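Local structure of Maltose/maltodextrin transport permease homologue (Bdellovibrio bacteriovorus HD100, 6FFL) at residues L116-K122 / D247-I253; D153-F159 / N226-I232. The protein probably captures maltose and maltodextrins for uptake by an ABC transporter, this chain being the solute-binding domain fused to the transmembrane subunit MalF, here holding maltotriose. All coordinates share one frame; numbering follows the deposited sequence.

Contact 1: L116-K122 / D247-I253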
ATOM      1  N   LEU A 116      -0.947   2.525   6.029  1.00 11.45           N
ATOM      2  CA  LEU A 116      -1.550   1.613   6.989  1.00  9.70           C
ATOM      3  C   LEU A 116      -2.006   2.350   8.242  1.00 14.55           C
ATOM      4  O   LEU A 116      -1.449   3.381   8.627  1.00 13.88           O
ATOM      5  CB  LEU A 116      -0.562   0.526   7.383  1.00 14.11           C
ATOM      6  CG  LEU A 116      -0.164  -0.403   6.248  1.00 12.38           C
ATOM      7  CD1 LEU A 116       0.974  -1.312   6.734  1.00 10.72           C
ATOM      8  CD2 LEU A 116      -1.350  -1.222   5.774  1.00 11.01           C
ATOM      9  N   MET A 117      -3.016   1.786   8.896  1.00 11.03           N
ATOM     10  CA  MET A 117      -3.576   2.399  10.093  1.00 11.68           C
ATOM     11  C   MET A 117      -4.253   1.300  10.895  1.00 15.54           C
ATOM     12  O   MET A 117      -4.388   0.170  10.429  1.00 11.66           O
ATOM     13  CB  MET A 117      -4.571   3.502   9.725  1.00 11.93           C
ATOM     14  CG  MET A 117      -5.868   2.969   9.151  1.00 10.73           C
ATOM     15  SD  MET A 117      -6.664   4.101   7.990  1.00 14.08           S
ATOM     16  CE  MET A 117      -5.599   3.910   6.545  1.00 13.61           C
ATOM     17  N   LEU A 118      -4.684   1.644  12.108  1.00 11.10           N
ATOM     18  CA  LEU A 118      -5.539   0.755  12.884  1.00 14.16           C
ATOM     19  C   LEU A 118      -6.987   1.010  12.487  1.00 13.42           C
ATOM     20  O   LEU A 118      -7.410   2.164  12.367  1.00 16.01           O
ATOM     21  CB  LEU A 118      -5.349   0.980  14.392  1.00 10.93           C
ATOM     22  CG  LEU A 118      -6.039  -0.044  15.303  1.00 13.52           C
ATOM     23  CD1 LEU A 118      -5.240  -1.334  15.316  1.00 12.99           C
ATOM     24  CD2 LEU A 118      -6.198   0.509  16.725  1.00 18.78           C
ATOM     25  N   LEU A 119      -7.730  -0.063  12.223  1.00 11.73           N
ATOM     26  CA  LEU A 119      -9.167   0.019  12.020  1.00 11.57           C
ATOM     27  C   LEU A 119      -9.804  -0.761  13.148  1.00 11.03           C
ATOM     28  O   LEU A 119      -9.256  -1.778  13.585  1.00 14.11           O
ATOM     29  CB  LEU A 119      -9.610  -0.565  10.660  1.00 12.75           C
ATOM     30  CG  LEU A 119      -9.034   0.110   9.407  1.00 16.30           C
ATOM     31  CD1 LEU A 119      -7.683  -0.500   9.025  1.00 15.48           C
ATOM     32  CD2 LEU A 119     -10.035  -0.017   8.256  1.00 15.84           C
ATOM     33  N   TYR A 120     -10.954  -0.298  13.622  1.00 12.82           N
ATOM     34  CA  TYR A 120     -11.608  -1.000  14.715  1.00 16.69           C
ATOM     35  C   TYR A 120     -13.100  -1.056  14.443  1.00 15.90           C
ATOM     36  O   TYR A 120     -13.673  -0.104  13.904  1.00 17.00           O
ATOM     37  CB  TYR A 120     -11.326  -0.342  16.082  1.00 14.39           C
ATOM     38  CG  TYR A 120     -11.638   1.138  16.192  1.00 15.72           C
ATOM     39  CD1 TYR A 120     -10.711   2.097  15.799  1.00 17.66           C
ATOM     40  CD2 TYR A 120     -12.849   1.573  16.723  1.00 17.21           C
ATOM     41  CE1 TYR A 120     -10.991   3.460  15.917  1.00 18.60           C
ATOM     42  CE2 TYR A 120     -13.135   2.926  16.840  1.00 25.13           C
ATOM     43  CZ  TYR A 120     -12.206   3.860  16.437  1.00 20.83           C
ATOM     44  OH  TYR A 120     -12.492   5.202  16.559  1.00 20.40           O
ATOM     45  N   ASN A 121     -13.712  -2.183  14.815  1.00 13.76           N
ATOM     46  CA  ASN A 121     -15.137  -2.419  14.624  1.00 15.43           C
ATOM     47  C   ASN A 121     -15.888  -1.827  15.814  1.00 18.19           C
ATOM     48  O   ASN A 121     -15.696  -2.257  16.957  1.00 21.69           O
ATOM     49  CB  ASN A 121     -15.392  -3.924  14.477  1.00 18.70           C
ATOM     50  CG  ASN A 121     -16.824  -4.261  14.058  1.00 18.03           C
ATOM     51  OD1 ASN A 121     -17.750  -3.475  14.249  1.00 22.62           O
ATOM     52  ND2 ASN A 121     -17.006  -5.455  13.487  1.00 21.19           N
ATOM     53  N   LYS A 122     -16.725  -0.827  15.548  1.00 16.67           N
ATOM     54  CA  LYS A 122     -17.442  -0.145  16.616  1.00 18.22           C
ATOM     55  C   LYS A 122     -18.502  -1.016  17.278  1.00 19.27           C
ATOM     56  O   LYS A 122     -19.052  -0.605  18.307  1.00 22.27           O
ATOM     57  CB  LYS A 122     -18.052   1.140  16.064  1.00 19.23           C
ATOM     58  CG  LYS A 122     -16.993   2.173  15.732  1.00 22.25           C
ATOM     59  CD  LYS A 122     -17.602   3.342  14.972  1.00 35.30           C
ATOM     60  CE  LYS A 122     -16.587   4.451  14.750  1.00 43.56           C
ATOM     61  NZ  LYS A 122     -17.211   5.656  14.127  1.00 52.04           N
ATOM     62  N   ASP A 247     -19.227  -0.966  10.560  1.00 20.78           N
ATOM     63  CA  ASP A 247     -19.150   0.338  11.215  1.00 22.26           C
ATOM     64  C   ASP A 247     -17.780   0.439  11.872  1.00 19.24           C
ATOM     65  O   ASP A 247     -17.578   0.008  13.009  1.00 23.07           O
ATOM     66  CB  ASP A 247     -20.274   0.505  12.230  1.00 27.80           C
ATOM     67  CG  ASP A 247     -20.291   1.886  12.858  1.00 30.29           C
ATOM     68  OD1 ASP A 247     -19.634   2.799  12.315  1.00 28.46           O
ATOM     69  OD2 ASP A 247     -20.953   2.057  13.897  1.00 31.46           O
ATOM     70  N   PHE A 248     -16.818   0.993  11.143  1.00 19.24           N
ATOM     71  CA  PHE A 248     -15.443   1.031  11.619  1.00 19.93           C
ATOM     72  C   PHE A 248     -14.976   2.459  11.873  1.00 22.96           C
ATOM     73  O   PHE A 248     -15.454   3.413  11.248  1.00 22.45           O
ATOM     74  CB  PHE A 248     -14.486   0.343  10.631  1.00 17.81           C
ATOM     75  CG  PHE A 248     -14.338   1.054   9.299  1.00 18.37           C
ATOM     76  CD1 PHE A 248     -15.200   0.783   8.244  1.00 21.67           C
ATOM     77  CD2 PHE A 248     -13.312   1.957   9.101  1.00 12.99           C
ATOM     78  CE1 PHE A 248     -15.048   1.420   7.018  1.00 22.59           C
ATOM     79  CE2 PHE A 248     -13.144   2.599   7.878  1.00 17.34           C
ATOM     80  CZ  PHE A 248     -14.013   2.330   6.832  1.00 20.77           C
ATOM     81  N   GLY A 249     -14.040   2.587  12.814  1.00 18.00           N
ATOM     82  CA  GLY A 249     -13.258   3.789  12.989  1.00 14.11           C
ATOM     83  C   GLY A 249     -11.819   3.521  12.573  1.00 17.04           C
ATOM     84  O   GLY A 249     -11.420   2.383  12.326  1.00 15.61           O
ATOM     85  N   ILE A 250     -11.038   4.598  12.493  1.00 14.50           N
ATOM     86  CA  ILE A 250      -9.629   4.492  12.128  1.00 11.72           C
ATOM     87  C   ILE A 250      -8.805   5.280  13.135  1.00 13.84           C
ATOM     88  O   ILE A 250      -9.311   6.199  13.789  1.00 15.02           O
ATOM     89  CB  ILE A 250      -9.331   4.977  10.688  1.00 11.64           C
ATOM     90  CG1 ILE A 250      -9.625   6.472  10.519  1.00 16.15           C
ATOM     91  CG2 ILE A 250     -10.106   4.157   9.653  1.00 17.27           C
ATOM     92  CD1 ILE A 250      -9.118   7.015   9.156  1.00 16.78           C
ATOM     93  N   ALA A 251      -7.537   4.892  13.279  1.00 12.76           N
ATOM     94  CA  ALA A 251      -6.643   5.524  14.242  1.00 14.15           C
ATOM     95  C   ALA A 251      -5.208   5.230  13.839  1.00 10.86           C
ATOM     96  O   ALA A 251      -4.938   4.331  13.042  1.00 13.35           O
ATOM     97  CB  ALA A 251      -6.893   5.025  15.673  1.00 16.91           C
ATOM     98  N   ARG A 252      -4.279   5.985  14.421  1.00 11.40           N
ATOM     99  CA  ARG A 252      -2.871   5.627  14.280  1.00 11.80           C
ATOM    100  C   ARG A 252      -2.622   4.208  14.776  1.00 14.92           C
ATOM    101  O   ARG A 252      -3.212   3.777  15.774  1.00 15.03           O
ATOM    102  CB  ARG A 252      -2.001   6.602  15.083  1.00 12.49           C
ATOM    103  CG  ARG A 252      -2.000   8.015  14.558  1.00 13.87           C
ATOM    104  CD  ARG A 252      -1.116   8.919  15.398  1.00 13.23           C
ATOM    105  NE  ARG A 252      -1.021  10.241  14.794  1.00 15.81           N
ATOM    106  CZ  ARG A 252      -0.315  11.247  15.294  1.00 21.92           C
ATOM    107  NH1 ARG A 252       0.375  11.081  16.412  1.00 22.69           N
ATOM    108  NH2 ARG A 252      -0.293  12.420  14.663  1.00 20.98           N
ATOM    109  N   ILE A 253      -1.721   3.487  14.105  1.00 11.39           N
ATOM    110  CA  ILE A 253      -1.174   2.272  14.718  1.00 10.04           C
ATOM    111  C   ILE A 253      -0.602   2.717  16.060  1.00 11.96           C
ATOM    112  O   ILE A 253       0.134   3.711  16.113  1.00 11.83           O
ATOM    113  CB  ILE A 253      -0.110   1.600  13.834  1.00 10.70           C
ATOM    114  CG1 ILE A 253      -0.733   1.106  12.526  1.00 12.52           C
ATOM    115  CG2 ILE A 253       0.555   0.440  14.571  1.00 14.01           C
ATOM    116  CD1 ILE A 253       0.320   0.746  11.450  1.00 11.97           C
TER
HETATM  117  O   HOH W   1      -0.790   4.221  11.352  1.00 13.40           O
HETATM  118  O   HOH W   2     -10.499   7.012  15.920  1.00 26.72           O
HETATM  119  O   HOH W   3     -19.774  -3.145  12.375  1.00 24.38           O
HETATM  120  O   HOH W   4     -16.050   6.195  11.981  1.00 40.80           O
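Strands 116-121 and 248-251 run antiparallel, their axes approaching to 4.6 Å at the closest point with N-to-C directions 154° apart; Leu-118/Ala-251 and Tyr-120/Gly-249 are hydrogen-bonded pairs, Leu-119/Ile-250 and Asn-121/Phe-248 non-hydrogen-bonded pairs. A fifth backbone bond, Lys-122 N to Asp-247 O at 2.8 Å, extends the pairing past the strand ends; it is nearly straight, 165° at the hydrogen. Tyr-120 folds back over its partner: a chi1 of 54° turns the ring across the neighbouring strand and brings one face over Gly-249, whose CA is 3.8 Å from the ring centroid in a CH-pi contact. A water in the plane of that ring links Tyr-120 OH to Ile-250 O. On the face that also carries Asn-121, the apolar side chains of Leu-119, Phe-248 and Ile-250 pack together. Leu-119 CD2 lies 3.9 Å from Phe-248 CD2, the two running alongside each other, and Ile-250 CG2 meets Met-117 SD at 3.8 Å. At the exposed end the extended Lys-122 passes athwart Asp-247; its CD comes within 3.4 Å of Asp-247 OD1, whereas NZ stays 4.2 Å from that oxygen, beyond a salt bridge. Another water bridges Leu-116 O and Ile-253 N where the strands diverge. Helix 238-243 packs on Leu-119 and Phe-248 through Tyr-241, helix 328-335 meets Ile-250 through Ile-330 and Ile-334, and strand 228-234 bonds to the other edge of 116-121, leaving 248-251 as the antiparallel edge strand of a four-stranded mixed sheet in the solute-binding domain.

Contact 2: D153-F159 / N226-I232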
ATOM      1  N   ASP A 153     -12.876 -17.954  18.243  1.00 30.04           N
ATOM      2  CA  ASP A 153     -14.021 -17.474  17.478  1.00 35.12           C
ATOM      3  C   ASP A 153     -13.854 -16.027  17.031  1.00 31.72           C
ATOM      4  O   ASP A 153     -14.247 -15.673  15.915  1.00 37.80           O
ATOM      5  CB  ASP A 153     -15.292 -17.607  18.317  1.00 31.56           C
ATOM      6  CG  ASP A 153     -15.519 -19.020  18.790  1.00 40.21           C
ATOM      7  OD1 ASP A 153     -15.485 -19.255  20.019  1.00 46.10           O
ATOM      8  OD2 ASP A 153     -15.721 -19.901  17.931  1.00 45.94           O
ATOM      9  N   ARG A 154     -13.289 -15.179  17.883  0.56 27.18           N
ATOM     10  CA  ARG A 154     -13.051 -13.786  17.547  0.56 25.89           C
ATOM     11  C   ARG A 154     -11.646 -13.416  17.992  0.56 21.53           C
ATOM     12  O   ARG A 154     -11.204 -13.815  19.072  0.56 23.95           O
ATOM     13  CB  ARG A 154     -14.091 -12.857  18.203  0.56 30.07           C
ATOM     14  CG  ARG A 154     -15.535 -13.319  18.032  0.56 37.09           C
ATOM     15  CD  ARG A 154     -16.536 -12.175  18.185  0.56 40.74           C
ATOM     16  NE  ARG A 154     -16.609 -11.668  19.553  0.56 38.05           N
ATOM     17  CZ  ARG A 154     -17.462 -12.112  20.470  0.56 39.75           C
ATOM     18  NH1 ARG A 154     -18.317 -13.079  20.171  0.56 35.53           N
ATOM     19  NH2 ARG A 154     -17.457 -11.589  21.689  0.56 45.48           N
ATOM     20  N   TRP A 155     -10.946 -12.663  17.148  1.00 17.79           N
ATOM     21  CA  TRP A 155      -9.571 -12.262  17.393  1.00 18.41           C
ATOM     22  C   TRP A 155      -9.518 -10.807  17.822  1.00 20.26           C
ATOM     23  O   TRP A 155     -10.298  -9.979  17.344  1.00 21.10           O
ATOM     24  CB  TRP A 155      -8.713 -12.460  16.139  1.00 18.57           C
ATOM     25  CG  TRP A 155      -8.435 -13.895  15.924  1.00 20.68           C
ATOM     26  CD1 TRP A 155      -9.079 -14.742  15.079  1.00 18.45           C
ATOM     27  CD2 TRP A 155      -7.461 -14.675  16.613  1.00 20.27           C
ATOM     28  NE1 TRP A 155      -8.553 -16.001  15.186  1.00 23.31           N
ATOM     29  CE2 TRP A 155      -7.556 -15.985  16.125  1.00 24.17           C
ATOM     30  CE3 TRP A 155      -6.513 -14.386  17.601  1.00 21.71           C
ATOM     31  CZ2 TRP A 155      -6.732 -17.012  16.581  1.00 30.92           C
ATOM     32  CZ3 TRP A 155      -5.697 -15.401  18.053  1.00 23.65           C
ATOM     33  CH2 TRP A 155      -5.811 -16.698  17.545  1.00 22.63           C
ATOM     34  N   GLY A 156      -8.601 -10.498  18.735  1.00 16.28           N
ATOM     35  CA  GLY A 156      -8.426  -9.112  19.122  1.00 18.21           C
ATOM     36  C   GLY A 156      -7.881  -8.273  17.980  1.00 18.17           C
ATOM     37  O   GLY A 156      -8.295  -7.125  17.786  1.00 15.99           O
ATOM     38  N   LEU A 157      -6.961  -8.838  17.202  1.00 14.73           N
ATOM     39  CA  LEU A 157      -6.270  -8.081  16.167  1.00 15.13           C
ATOM     40  C   LEU A 157      -5.919  -9.009  15.016  1.00 15.47           C
ATOM     41  O   LEU A 157      -5.431 -10.117  15.243  1.00 17.00           O
ATOM     42  CB  LEU A 157      -4.985  -7.443  16.717  1.00 13.22           C
ATOM     43  CG  LEU A 157      -4.060  -6.740  15.717  1.00 11.91           C
ATOM     44  CD1 LEU A 157      -4.762  -5.539  15.090  1.00 15.64           C
ATOM     45  CD2 LEU A 157      -2.769  -6.296  16.416  1.00 16.74           C
ATOM     46  N   VAL A 158      -6.134  -8.546  13.783  1.00 14.37           N
ATOM     47  CA  VAL A 158      -5.704  -9.283  12.595  1.00 15.17           C
ATOM     48  C   VAL A 158      -4.971  -8.335  11.666  1.00 17.94           C
ATOM     49  O   VAL A 158      -5.328  -7.153  11.553  1.00 14.85           O
ATOM     50  CB  VAL A 158      -6.880  -9.946  11.838  1.00 14.37           C
ATOM     51  CG1 VAL A 158      -7.557 -11.024  12.709  1.00 14.97           C
ATOM     52  CG2 VAL A 158      -7.898  -8.891  11.373  1.00 16.50           C
ATOM     53  N   PHE A 159      -3.956  -8.861  10.990  1.00 15.75           N
ATOM     54  CA  PHE A 159      -3.358  -8.165   9.855  1.00 18.49           C
ATOM     55  C   PHE A 159      -2.409  -9.120   9.148  1.00 18.38           C
ATOM     56  O   PHE A 159      -2.070 -10.199   9.651  1.00 17.32           O
ATOM     57  CB  PHE A 159      -2.670  -6.839  10.243  1.00 17.63           C
ATOM     58  CG  PHE A 159      -1.451  -6.944  11.141  1.00 16.92           C
ATOM     59  CD1 PHE A 159      -1.537  -7.425  12.441  1.00 17.03           C
ATOM     60  CD2 PHE A 159      -0.230  -6.419  10.708  1.00 19.86           C
ATOM     61  CE1 PHE A 159      -0.420  -7.455  13.264  1.00 18.02           C
ATOM     62  CE2 PHE A 159       0.900  -6.438  11.519  1.00 21.29           C
ATOM     63  CZ  PHE A 159       0.808  -6.957  12.809  1.00 19.07           C
ATOM     64  N   ASN A 226     -17.176  -9.676  11.508  1.00 23.93           N
ATOM     65  CA  ASN A 226     -17.295  -9.381  12.938  1.00 25.85           C
ATOM     66  C   ASN A 226     -16.524 -10.382  13.791  1.00 23.23           C
ATOM     67  O   ASN A 226     -16.922 -10.683  14.919  1.00 26.05           O
ATOM     68  CB  ASN A 226     -18.762  -9.334  13.381  1.00 23.39           C
ATOM     69  CG  ASN A 226     -19.558  -8.310  12.615  1.00 28.37           C
ATOM     70  OD1 ASN A 226     -19.124  -7.168  12.458  1.00 26.86           O
ATOM     71  ND2 ASN A 226     -20.738  -8.702  12.141  1.00 29.08           N
ATOM     72  N   LYS A 227     -15.427 -10.920  13.259  1.00 20.55           N
ATOM     73  CA  LYS A 227     -14.606 -11.875  13.994  1.00 24.96           C
ATOM     74  C   LYS A 227     -13.242 -11.307  14.365  1.00 27.04           C
ATOM     75  O   LYS A 227     -12.380 -12.053  14.842  1.00 24.82           O
ATOM     76  CB  LYS A 227     -14.444 -13.165  13.189  1.00 25.76           C
ATOM     77  CG  LYS A 227     -15.758 -13.893  12.930  1.00 29.17           C
ATOM     78  CD  LYS A 227     -15.531 -15.245  12.258  1.00 35.33           C
ATOM     79  CE  LYS A 227     -16.825 -16.041  12.161  1.00 50.27           C
ATOM     80  NZ  LYS A 227     -17.545 -15.792  10.879  1.00 53.11           N
ATOM     81  N   ALA A 228     -13.026 -10.007  14.160  1.00 21.28           N
ATOM     82  CA  ALA A 228     -11.788  -9.335  14.552  1.00 18.72           C
ATOM     83  C   ALA A 228     -12.140  -7.940  15.036  1.00 17.97           C
ATOM     84  O   ALA A 228     -12.699  -7.149  14.271  1.00 18.64           O
ATOM     85  CB  ALA A 228     -10.790  -9.256  13.383  1.00 18.40           C
ATOM     86  N   ALA A 229     -11.812  -7.631  16.295  1.00 17.71           N
ATOM     87  CA  ALA A 229     -12.135  -6.301  16.823  1.00 16.25           C
ATOM     88  C   ALA A 229     -11.297  -5.223  16.150  1.00 20.76           C
ATOM     89  O   ALA A 229     -11.791  -4.121  15.879  1.00 15.54           O
ATOM     90  CB  ALA A 229     -11.920  -6.256  18.336  1.00 16.17           C
ATOM     91  N   MET A 230     -10.031  -5.527  15.867  1.00 15.63           N
ATOM     92  CA  MET A 230      -9.094  -4.564  15.318  1.00 13.81           C
ATOM     93  C   MET A 230      -8.391  -5.158  14.110  1.00 14.81           C
ATOM     94  O   MET A 230      -8.226  -6.373  13.999  1.00 13.72           O
ATOM     95  CB  MET A 230      -8.056  -4.135  16.365  1.00 12.39           C
ATOM     96  CG  MET A 230      -8.662  -3.277  17.447  1.00 11.53           C
ATOM     97  SD  MET A 230      -7.548  -2.835  18.773  1.00 15.75           S
ATOM     98  CE  MET A 230      -7.424  -4.377  19.691  1.00 13.54           C
ATOM     99  N   LEU A 231      -7.988  -4.277  13.204  1.00 13.06           N
ATOM    100  CA  LEU A 231      -7.325  -4.653  11.962  1.00 11.40           C
ATOM    101  C   LEU A 231      -6.237  -3.630  11.683  1.00 13.70           C
ATOM    102  O   LEU A 231      -6.374  -2.460  12.043  1.00 15.04           O
ATOM    103  CB  LEU A 231      -8.348  -4.702  10.811  1.00 13.21           C
ATOM    104  CG  LEU A 231      -7.860  -4.609   9.365  1.00 13.05           C
ATOM    105  CD1 LEU A 231      -7.285  -5.954   8.958  1.00 12.47           C
ATOM    106  CD2 LEU A 231      -8.997  -4.230   8.454  1.00 13.87           C
ATOM    107  N   ILE A 232      -5.141  -4.060  11.052  1.00 12.60           N
ATOM    108  CA  ILE A 232      -4.216  -3.107  10.449  1.00 10.45           C
ATOM    109  C   ILE A 232      -4.324  -3.273   8.940  1.00 12.67           C
ATOM    110  O   ILE A 232      -4.116  -4.371   8.411  1.00 14.03           O
ATOM    111  CB  ILE A 232      -2.772  -3.286  10.946  1.00 11.02           C
ATOM    112  CG1 ILE A 232      -2.700  -2.916  12.431  1.00 12.58           C
ATOM    113  CG2 ILE A 232      -1.817  -2.358  10.140  1.00 11.23           C
ATOM    114  CD1 ILE A 232      -1.338  -3.197  13.076  1.00 13.23           C
TER
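Ile-232 and Phe-159 extend in the same direction, flank to flank, with Ile-232 CD1 4.0 Å from the Phe-159 ring centroid and only 4° off the ring normal, a centred CH-pi contact. A chi1 of 65° swings the Phe-159 ring under that methyl, while its CB packs 3.6 Å from Ile-232 CB. On the face shared by Ala-228 and Leu-231, Val-158 CG2 touches Ala-228 CB at 3.5 Å and Leu-231 CD1 at 3.9 Å. Leu-157 CD1 rests 3.8 Å from Met-230 CB on the other face. The backbone bonds of the parallel pairing set this register: Val-158 N donates to Met-230 O, and Val-158 O accepts from Ile-232 N. Before the corner, Trp-155 N donates to Lys-227 O almost straight, at 170°; at the corner itself, formed by Gly-156 and Ala-229, the bond from Met-230 N to Gly-156 O is weak. Further out, helix 216-224 packs on Val-158 and Leu-231, and helix 132-142 on Met-230. Asn-226, with positive phi, ends helix 216-224 in a Schellman motif. Strands 157-158 and 228-234, adjacent and parallel with only helices between them, form a beta-alpha-beta crossover whose last helix is 216-224, as in the alpha/beta lobes of periplasmic binding proteins.

Overall arrangement
Contacts 1 and 2 build one mixed sheet, in the order 157-158, 228-234, 116-121, 248-251. Its central strands join them: Leu-119 N lies 2.8 Å from Leu-231 O in a probable hydrogen bond, and, just ahead of strand 228-234, Asn-226 OD1 is placed to accept from Asn-121 ND2. Both contacts are mainly buried, though contact 1 ends in an exposed Lys-122/Asp-247 pair and contact 2 in the partly exposed residues 153-155 and 226-227. Contact 1 is antiparallel and its links include bridging waters; contact 2 is parallel, kinked and held across its two segments by backbone bonds and apolar packing. Contact 1 also approaches the sugar more closely: the Leu-116 side chain is about 6 Å from a bound glucose unit, against about 10 Å for Leu-231.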